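6-phospho-alpha-glucosidase (Merdibacter massiliensis, PDB 6VC6) probably hydrolyses 6-phosphorylated alpha-glucosides to release glucose 6-phosphate, as a family 4 glycosidase that binds NAD and a manganese ion. Local coordinates at residues Glu358-Leu363 with Arg369-Gly374; Ala327-Tyr332 with Thr336-Ile341; Val194-Asn199 with Pro256-Asn261. All coordinates share one frame; numbering follows the deposited sequence.

In the fold
Along the chain, contact 3 (194-199 with 256-261) closes first, contact 2 (327-332 with 336-341) follows, and contact 1 (358-363 with 369-374) comes last. Contacts 1 and 2, with centres about 12 Å apart, meet in the large mixed sheet, where strands 336-343 and 356-364 are neighbours and share backbone hydrogen bonds. Contact 3 belongs to a separate three-stranded antiparallel sheet, its centre about 14 Å from that of contact 1 and 20 Å from that of contact 2. Glu-358 bridges the two sheets, its backbone N bonding to Gly-197 O and its carboxylate to Tyr-195 OH. The mixed sheet, probably the Rossmann-like NAD-binding part, is thereby joined to the region beside the manganese and sugar phosphate.

Contact 1. Residues Glu358-Leu363 with Arg369-Gly374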
# COMPACT_ATOMS: atom_id res chain seq x y z
N GLU A 358 -1.35 -6.15 10.57
CA GLU A 358 -0.14 -6.31 9.77
C GLU A 358 0.91 -7.03 10.62
O GLU A 358 1.31 -6.52 11.67
CB GLU A 358 0.38 -4.95 9.30
CG GLU A 358 1.36 -5.01 8.15
CD GLU A 358 1.65 -3.65 7.56
OE1 GLU A 358 2.09 -2.75 8.31
OE2 GLU A 358 1.43 -3.46 6.34
N LEU A 359 1.34 -8.20 10.16
CA LEU A 359 2.23 -9.04 10.95
C LEU A 359 3.17 -9.81 10.04
O LEU A 359 2.97 -9.91 8.83
CB LEU A 359 1.45 -10.03 11.83
CG LEU A 359 0.43 -9.48 12.82
CD1 LEU A 359 -0.52 -10.58 13.23
CD2 LEU A 359 1.13 -8.89 14.04
N VAL A 360 4.22 -10.37 10.65
CA VAL A 360 5.11 -11.29 9.94
C VAL A 360 4.40 -12.62 9.74
O VAL A 360 3.79 -13.16 10.67
CB VAL A 360 6.42 -11.47 10.72
CG1 VAL A 360 7.33 -12.48 10.02
CG2 VAL A 360 7.13 -10.14 10.89
N CYS A 361 4.48 -13.16 8.53
CA CYS A 361 3.81 -14.41 8.20
C CYS A 361 4.69 -15.24 7.27
O CYS A 361 5.47 -14.69 6.48
CB CYS A 361 2.45 -14.18 7.52
SG CYS A 361 1.34 -13.03 8.37
N GLU A 362 4.55 -16.56 7.36
CA GLU A 362 5.04 -17.44 6.32
C GLU A 362 4.03 -17.48 5.18
O GLU A 362 2.82 -17.44 5.41
CB GLU A 362 5.27 -18.85 6.86
CG GLU A 362 6.60 -19.06 7.58
CD GLU A 362 6.81 -20.51 7.98
OE1 GLU A 362 6.07 -21.38 7.48
OE2 GLU A 362 7.71 -20.78 8.80
N LEU A 363 4.53 -17.56 3.95
CA LEU A 363 3.69 -17.45 2.77
C LEU A 363 3.90 -18.65 1.86
O LEU A 363 5.01 -18.86 1.35
CB LEU A 363 3.97 -16.15 2.01
CG LEU A 363 2.80 -15.17 1.93
CD1 LEU A 363 3.16 -13.97 1.08
CD2 LEU A 363 1.56 -15.87 1.38
N ARG A 369 0.55 -17.50 6.88
CA ARG A 369 0.48 -18.21 8.15
C ARG A 369 1.04 -17.26 9.21
O ARG A 369 2.25 -17.17 9.39
CB ARG A 369 1.26 -19.52 8.09
CG ARG A 369 0.61 -20.69 8.82
CD ARG A 369 1.30 -21.99 8.44
NE ARG A 369 1.24 -22.99 9.50
CZ ARG A 369 2.04 -24.05 9.58
NH1 ARG A 369 1.92 -24.90 10.59
NH2 ARG A 369 2.98 -24.24 8.66
N ARG A 370 0.15 -16.54 9.89
CA ARG A 370 0.57 -15.49 10.80
C ARG A 370 1.14 -16.07 12.09
O ARG A 370 0.78 -17.16 12.53
CB ARG A 370 -0.61 -14.56 11.13
CG ARG A 370 -1.67 -15.19 12.01
CD ARG A 370 -3.01 -14.48 11.87
NE ARG A 370 -3.98 -14.95 12.85
CZ ARG A 370 -4.65 -16.10 12.75
NH1 ARG A 370 -4.45 -16.90 11.71
NH2 ARG A 370 -5.52 -16.44 13.69
N MSE A 371 2.06 -15.31 12.69
CA MSE A 371 2.69 -15.71 13.94
C MSE A 371 2.18 -14.87 15.10
O MSE A 371 2.00 -13.66 14.98
CB MSE A 371 4.20 -15.58 13.83
CG MSE A 371 4.85 -16.87 13.39
SE MSE A 371 6.77 -16.76 13.34
CE MSE A 371 6.93 -16.54 11.42
N ALA A 372 1.92 -15.53 16.23
CA ALA A 372 1.35 -14.85 17.38
C ALA A 372 2.34 -13.84 17.95
O ALA A 372 3.54 -14.10 18.05
CB ALA A 372 0.96 -15.87 18.45
N VAL A 373 1.81 -12.67 18.32
CA VAL A 373 2.59 -11.64 18.97
C VAL A 373 2.25 -11.50 20.44
O VAL A 373 3.11 -11.08 21.23
CB VAL A 373 2.43 -10.29 18.23
CG1 VAL A 373 3.10 -9.14 18.98
CG2 VAL A 373 2.98 -10.39 16.82
N GLY A 374 1.05 -11.89 20.86
CA GLY A 374 0.64 -11.77 22.24
C GLY A 374 -0.05 -10.45 22.51
O GLY A 374 -0.52 -9.75 21.61
O HOH W 1 3.41 -11.93 13.55
O HOH W 2 3.94 -22.68 6.63
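Glu-362 and Arg-369 form the firm end of this antiparallel pairing, exchanging two backbone hydrogen bonds. Arg-369 N reaches Glu-362 O at 2.7 Å, while Glu-362 N meets Arg-369 O at 3.1 Å. One residue along, Cys-361 faces Arg-370 in a non-hydrogen-bonded pair. With SG anti to its own carbonyl carbon (chi1 -50°), the cysteine lays its sulfur alongside the neighbouring backbone, SG being 3.5 Å from Arg-370 CA. A short side chain suits a pair whose CA atoms, those of Cys-361 and Arg-370, are 4.3 Å apart. Arg-370 supplies only the base of its chain here; the guanidinium leads away to the backbone oxygens of Asn-344 and Glu-345.

The pairing slackens beyond this point. Met-371 N gives Val-360 O a weak bond of 3.4 Å, and a water donates to both Val-360 O and Met-371 O as the chain leaves the strand after Arg-370. The selenomethionine chain bends at chi3, bringing CE of Met-371 within 4.3 Å of Val-360 CG1. Farther on, Leu-359 CD2 and Val-373 CG2 touch at 3.7 Å, branched methyls keeping an apolar contact where the backbone pairing has lapsed. On the solvent side, Glu-362 OE1 and Arg-369 NH2 stand 4.4 Å apart, with no N-H pointing at the oxygen; a water lying in the guanidinium plane links them instead, so the attraction is probably modest.

Strands 356-364 and 367-370 make a beta hairpin at one margin of the mixed sheet, and 371-374 runs on from it. Strand 367-370 is outermost within the chain, strand 356-364 pairs on its other edge with strand 336-343, and Leu-363 packs against Val-326 and Ile-330 of helix 318-331.

Contact 2. Residues Ala327-Tyr332 with Thr336-Ile341; sequences AEAIAY and TRFIVI
Ala-329 meets the strand through its single methyl group, which approaches both Phe-338 and Thr-336. The apolar part of the contact is Ala-329 CB against Phe-338 CE2, 3.6 Å apart. The methyl comes to the edge of the ring, near its plane, and does not lie over a face. Phe-338 places its ring there by setting CG anti to its own carbonyl carbon (chi1 -67°), reaching from the strand toward the helix. Alanine suits the helix side because its short side chain lets the ring edge come this close to the helix, and phenylalanine suits the strand because it spans the distance.

The other approach sets a methyl against a hydroxyl: Ala-329 CB lies 3.3 Å from Thr-336 OG1. No hydrogen bond crosses between the segments. Polar links lie nearby, with Glu-328 forming a salt bridge to Lys-334 in the connecting loop, while Thr-336 and Phe-338 pair through their backbones with Leu-363 and Cys-361.

Helix 318-331 packs on parallel strands 80-83 and 141-144, and its end also meets the start of antiparallel strand 336-343, which a short loop joins to it. This is helix-on-sheet packing of an alpha/beta domain, consistent with the Rossmann-like fold of family 4 glycosidases.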
# COMPACT_ATOMS: atom_id res chain seq x y z
N ALA A 327 4.50 -13.39 -5.10
CA ALA A 327 3.92 -14.37 -6.01
C ALA A 327 4.79 -15.61 -6.12
O ALA A 327 4.28 -16.73 -6.27
CB ALA A 327 3.70 -13.74 -7.39
N GLU A 328 6.11 -15.44 -6.05
CA GLU A 328 7.01 -16.59 -6.08
C GLU A 328 6.83 -17.46 -4.84
O GLU A 328 6.73 -18.69 -4.94
CB GLU A 328 8.46 -16.12 -6.19
CG GLU A 328 8.83 -15.50 -7.53
CD GLU A 328 10.25 -14.98 -7.54
OE1 GLU A 328 10.53 -14.04 -8.32
OE2 GLU A 328 11.09 -15.51 -6.78
N ALA A 329 6.80 -16.83 -3.66
CA ALA A 329 6.61 -17.58 -2.42
C ALA A 329 5.28 -18.32 -2.41
O ALA A 329 5.18 -19.41 -1.85
CB ALA A 329 6.71 -16.64 -1.22
N ILE A 330 4.25 -17.73 -3.03
CA ILE A 330 2.95 -18.40 -3.10
C ILE A 330 3.00 -19.55 -4.09
O ILE A 330 2.63 -20.69 -3.77
CB ILE A 330 1.85 -17.39 -3.45
CG1 ILE A 330 1.58 -16.45 -2.28
CG2 ILE A 330 0.57 -18.11 -3.87
CD1 ILE A 330 0.64 -15.31 -2.62
N ALA A 331 3.45 -19.27 -5.32
CA ALA A 331 3.39 -20.26 -6.39
C ALA A 331 4.27 -21.47 -6.11
O ALA A 331 3.94 -22.58 -6.54
CB ALA A 331 3.78 -19.62 -7.72
N TYR A 332 5.38 -21.29 -5.40
CA TYR A 332 6.32 -22.37 -5.14
C TYR A 332 6.29 -22.84 -3.69
O TYR A 332 7.14 -23.65 -3.30
CB TYR A 332 7.73 -21.95 -5.54
CG TYR A 332 7.89 -21.77 -7.03
CD1 TYR A 332 7.75 -22.85 -7.89
CD2 TYR A 332 8.18 -20.53 -7.57
CE1 TYR A 332 7.89 -22.69 -9.26
CE2 TYR A 332 8.33 -20.36 -8.94
CZ TYR A 332 8.18 -21.45 -9.78
OH TYR A 332 8.32 -21.30 -11.14
N THR A 336 8.31 -18.56 2.99
CA THR A 336 9.21 -17.49 3.41
C THR A 336 8.43 -16.43 4.18
O THR A 336 7.20 -16.37 4.14
CB THR A 336 9.90 -16.87 2.20
OG1 THR A 336 8.99 -16.82 1.09
CG2 THR A 336 11.12 -17.69 1.80
N ARG A 337 9.18 -15.58 4.88
CA ARG A 337 8.57 -14.61 5.79
C ARG A 337 8.37 -13.27 5.11
O ARG A 337 9.30 -12.70 4.52
CB ARG A 337 9.44 -14.44 7.04
CG ARG A 337 9.33 -15.59 8.02
CD ARG A 337 10.20 -15.35 9.25
NE ARG A 337 11.62 -15.33 8.91
CZ ARG A 337 12.39 -16.41 8.83
NH1 ARG A 337 13.67 -16.29 8.51
NH2 ARG A 337 11.88 -17.61 9.06
N PHE A 338 7.13 -12.76 5.18
CA PHE A 338 6.79 -11.42 4.73
C PHE A 338 5.95 -10.75 5.80
O PHE A 338 5.36 -11.40 6.67
CB PHE A 338 6.01 -11.43 3.41
CG PHE A 338 6.81 -11.90 2.23
CD1 PHE A 338 7.66 -11.04 1.56
CD2 PHE A 338 6.69 -13.20 1.77
CE1 PHE A 338 8.39 -11.46 0.47
CE2 PHE A 338 7.42 -13.63 0.68
CZ PHE A 338 8.27 -12.77 0.03
N ILE A 339 5.89 -9.42 5.74
CA ILE A 339 5.00 -8.63 6.58
C ILE A 339 3.80 -8.24 5.73
O ILE A 339 3.90 -7.37 4.86
CB ILE A 339 5.71 -7.40 7.16
CG1 ILE A 339 6.85 -7.82 8.09
CG2 ILE A 339 4.72 -6.51 7.90
CD1 ILE A 339 7.56 -6.67 8.76
N VAL A 340 2.67 -8.90 5.97
CA VAL A 340 1.47 -8.72 5.16
C VAL A 340 0.29 -8.45 6.09
O VAL A 340 0.39 -8.51 7.31
CB VAL A 340 1.18 -9.93 4.25
CG1 VAL A 340 2.35 -10.19 3.31
CG2 VAL A 340 0.89 -11.17 5.10
N ILE A 341 -0.86 -8.15 5.47
CA ILE A 341 -2.08 -7.81 6.18
C ILE A 341 -2.96 -9.05 6.28
O ILE A 341 -3.27 -9.68 5.26
CB ILE A 341 -2.82 -6.66 5.48
CG1 ILE A 341 -1.96 -5.39 5.48
CG2 ILE A 341 -4.16 -6.40 6.15
CD1 ILE A 341 -2.47 -4.30 4.58

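Contact 3. Residues Val194-Asn199 with Pro256-Asn261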
# COMPACT_ATOMS: atom_id res chain seq x y z
N VAL A 194 10.46 -8.53 14.02
CA VAL A 194 9.23 -8.82 14.75
C VAL A 194 8.40 -7.55 14.73
O VAL A 194 8.84 -6.51 15.24
CB VAL A 194 9.50 -9.29 16.19
CG1 VAL A 194 8.20 -9.62 16.89
CG2 VAL A 194 10.43 -10.50 16.18
N TYR A 195 7.21 -7.63 14.15
CA TYR A 195 6.44 -6.45 13.80
C TYR A 195 4.97 -6.66 14.15
O TYR A 195 4.45 -7.77 14.07
CB TYR A 195 6.60 -6.13 12.30
CG TYR A 195 5.82 -4.95 11.78
CD1 TYR A 195 4.52 -5.09 11.32
CD2 TYR A 195 6.39 -3.68 11.74
CE1 TYR A 195 3.81 -4.01 10.83
CE2 TYR A 195 5.69 -2.59 11.25
CZ TYR A 195 4.40 -2.76 10.80
OH TYR A 195 3.69 -1.68 10.32
N PHE A 196 4.31 -5.57 14.54
CA PHE A 196 2.88 -5.59 14.80
C PHE A 196 2.30 -4.22 14.49
O PHE A 196 3.01 -3.21 14.52
CB PHE A 196 2.56 -5.99 16.25
CG PHE A 196 2.70 -4.87 17.25
CD1 PHE A 196 1.64 -4.02 17.54
CD2 PHE A 196 3.90 -4.68 17.92
CE1 PHE A 196 1.78 -3.00 18.45
CE2 PHE A 196 4.04 -3.66 18.85
CZ PHE A 196 2.98 -2.82 19.11
N GLY A 197 1.01 -4.20 14.19
CA GLY A 197 0.28 -2.97 13.99
C GLY A 197 -0.69 -3.10 12.83
O GLY A 197 -0.86 -4.18 12.26
N LEU A 198 -1.34 -1.99 12.51
CA LEU A 198 -2.16 -1.89 11.31
C LEU A 198 -1.30 -1.37 10.16
O LEU A 198 -0.15 -0.98 10.33
CB LEU A 198 -3.36 -0.97 11.55
CG LEU A 198 -4.09 -1.13 12.88
CD1 LEU A 198 -5.19 -0.09 13.02
CD2 LEU A 198 -4.66 -2.54 13.02
N ASN A 199 -1.88 -1.39 8.96
CA ASN A 199 -1.18 -0.86 7.80
C ASN A 199 -0.91 0.63 7.99
O ASN A 199 -1.80 1.39 8.36
CB ASN A 199 -1.99 -1.09 6.53
CG ASN A 199 -1.26 -0.60 5.29
OD1 ASN A 199 -0.19 -1.10 4.96
ND2 ASN A 199 -1.83 0.39 4.62
N PRO A 256 11.58 5.53 22.67
CA PRO A 256 12.78 4.78 22.30
C PRO A 256 12.61 3.26 22.27
O PRO A 256 13.57 2.57 21.92
CB PRO A 256 13.78 5.18 23.39
CG PRO A 256 12.93 5.39 24.59
CD PRO A 256 11.61 5.94 24.09
N ASP A 257 11.44 2.74 22.61
CA ASP A 257 11.28 1.29 22.73
C ASP A 257 11.40 0.60 21.37
O ASP A 257 12.25 -0.27 21.17
CB ASP A 257 9.95 0.95 23.39
CG ASP A 257 9.97 1.18 24.89
OD1 ASP A 257 11.00 1.67 25.40
OD2 ASP A 257 8.97 0.87 25.56
N PHE A 258 10.54 0.98 20.42
CA PHE A 258 10.41 0.26 19.17
C PHE A 258 10.76 1.14 17.98
O PHE A 258 10.63 2.37 18.03
CB PHE A 258 8.98 -0.28 19.00
CG PHE A 258 8.49 -1.10 20.17
CD1 PHE A 258 9.35 -1.94 20.85
CD2 PHE A 258 7.17 -1.02 20.58
CE1 PHE A 258 8.91 -2.69 21.92
CE2 PHE A 258 6.72 -1.76 21.65
CZ PHE A 258 7.59 -2.60 22.33
N LEU A 259 11.20 0.50 16.90
CA LEU A 259 11.47 1.20 15.65
C LEU A 259 10.16 1.45 14.92
O LEU A 259 9.44 0.49 14.60
CB LEU A 259 12.42 0.38 14.78
CG LEU A 259 12.72 0.90 13.37
CD1 LEU A 259 13.60 2.13 13.42
CD2 LEU A 259 13.36 -0.19 12.53
N PRO A 260 9.80 2.70 14.63
CA PRO A 260 8.46 3.00 14.13
C PRO A 260 8.33 2.96 12.62
O PRO A 260 9.24 3.32 11.88
CB PRO A 260 8.22 4.42 14.66
CG PRO A 260 9.58 5.04 14.62
CD PRO A 260 10.57 3.93 14.90
N ASN A 261 7.16 2.51 12.17
CA ASN A 261 6.73 2.77 10.81
C ASN A 261 6.70 4.28 10.58
O ASN A 261 6.22 5.03 11.44
CB ASN A 261 5.34 2.16 10.58
CG ASN A 261 4.91 2.19 9.13
OD1 ASN A 261 4.90 3.23 8.48
ND2 ASN A 261 4.52 1.02 8.61
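Phe-258 is the first residue of 256-261 to meet the other segment, its CE2 lying 4.3 Å from CE2 of Phe-196. Phe-258 CE2 comes to the edge of the Phe-196 ring, near its plane. Asp-257 CB covers part of one face of the Phe-258 ring, and Tyr-380 adds another aromatic neighbour. Phenylalanine suits both places because its long side chain bridges well-separated backbones, whose nearest CA atoms, those of Tyr-195 and Leu-259, are 9.3 Å apart.

Leu-259 turns from this contact. Its branched side chain packs on Ile-176, Met-177 and Val-180 of helix 172-184, while its backbone pairs with Phe-204 of strand 201-209. After Pro-260 comes Asn-261, whose two amide atoms do different work. ND2 gives a weak hydrogen bond to Tyr-195 OH (3.3 Å, N-H...O angle 158°) at the edge of the tyrosine ring, the amide and ring planes being 51° apart. OD1 accepts from Tyr-263 N, an Asx turn leading toward helix 264-268. Tyr-195, extended with CG anti to its backbone N (chi1 178°), also carries its hydroxyl to Glu-358, which is its stronger partner.

These links run from strand 191-196 to the residues on either side of strand 259-260, in a three-stranded antiparallel sheet whose middle strand is 201-209. They border the active site: the side chain of Asn-261 is about 7 Å from both the manganese ion and the glucose 6-phosphate, and Tyr-263 lines the sugar phosphate pocket.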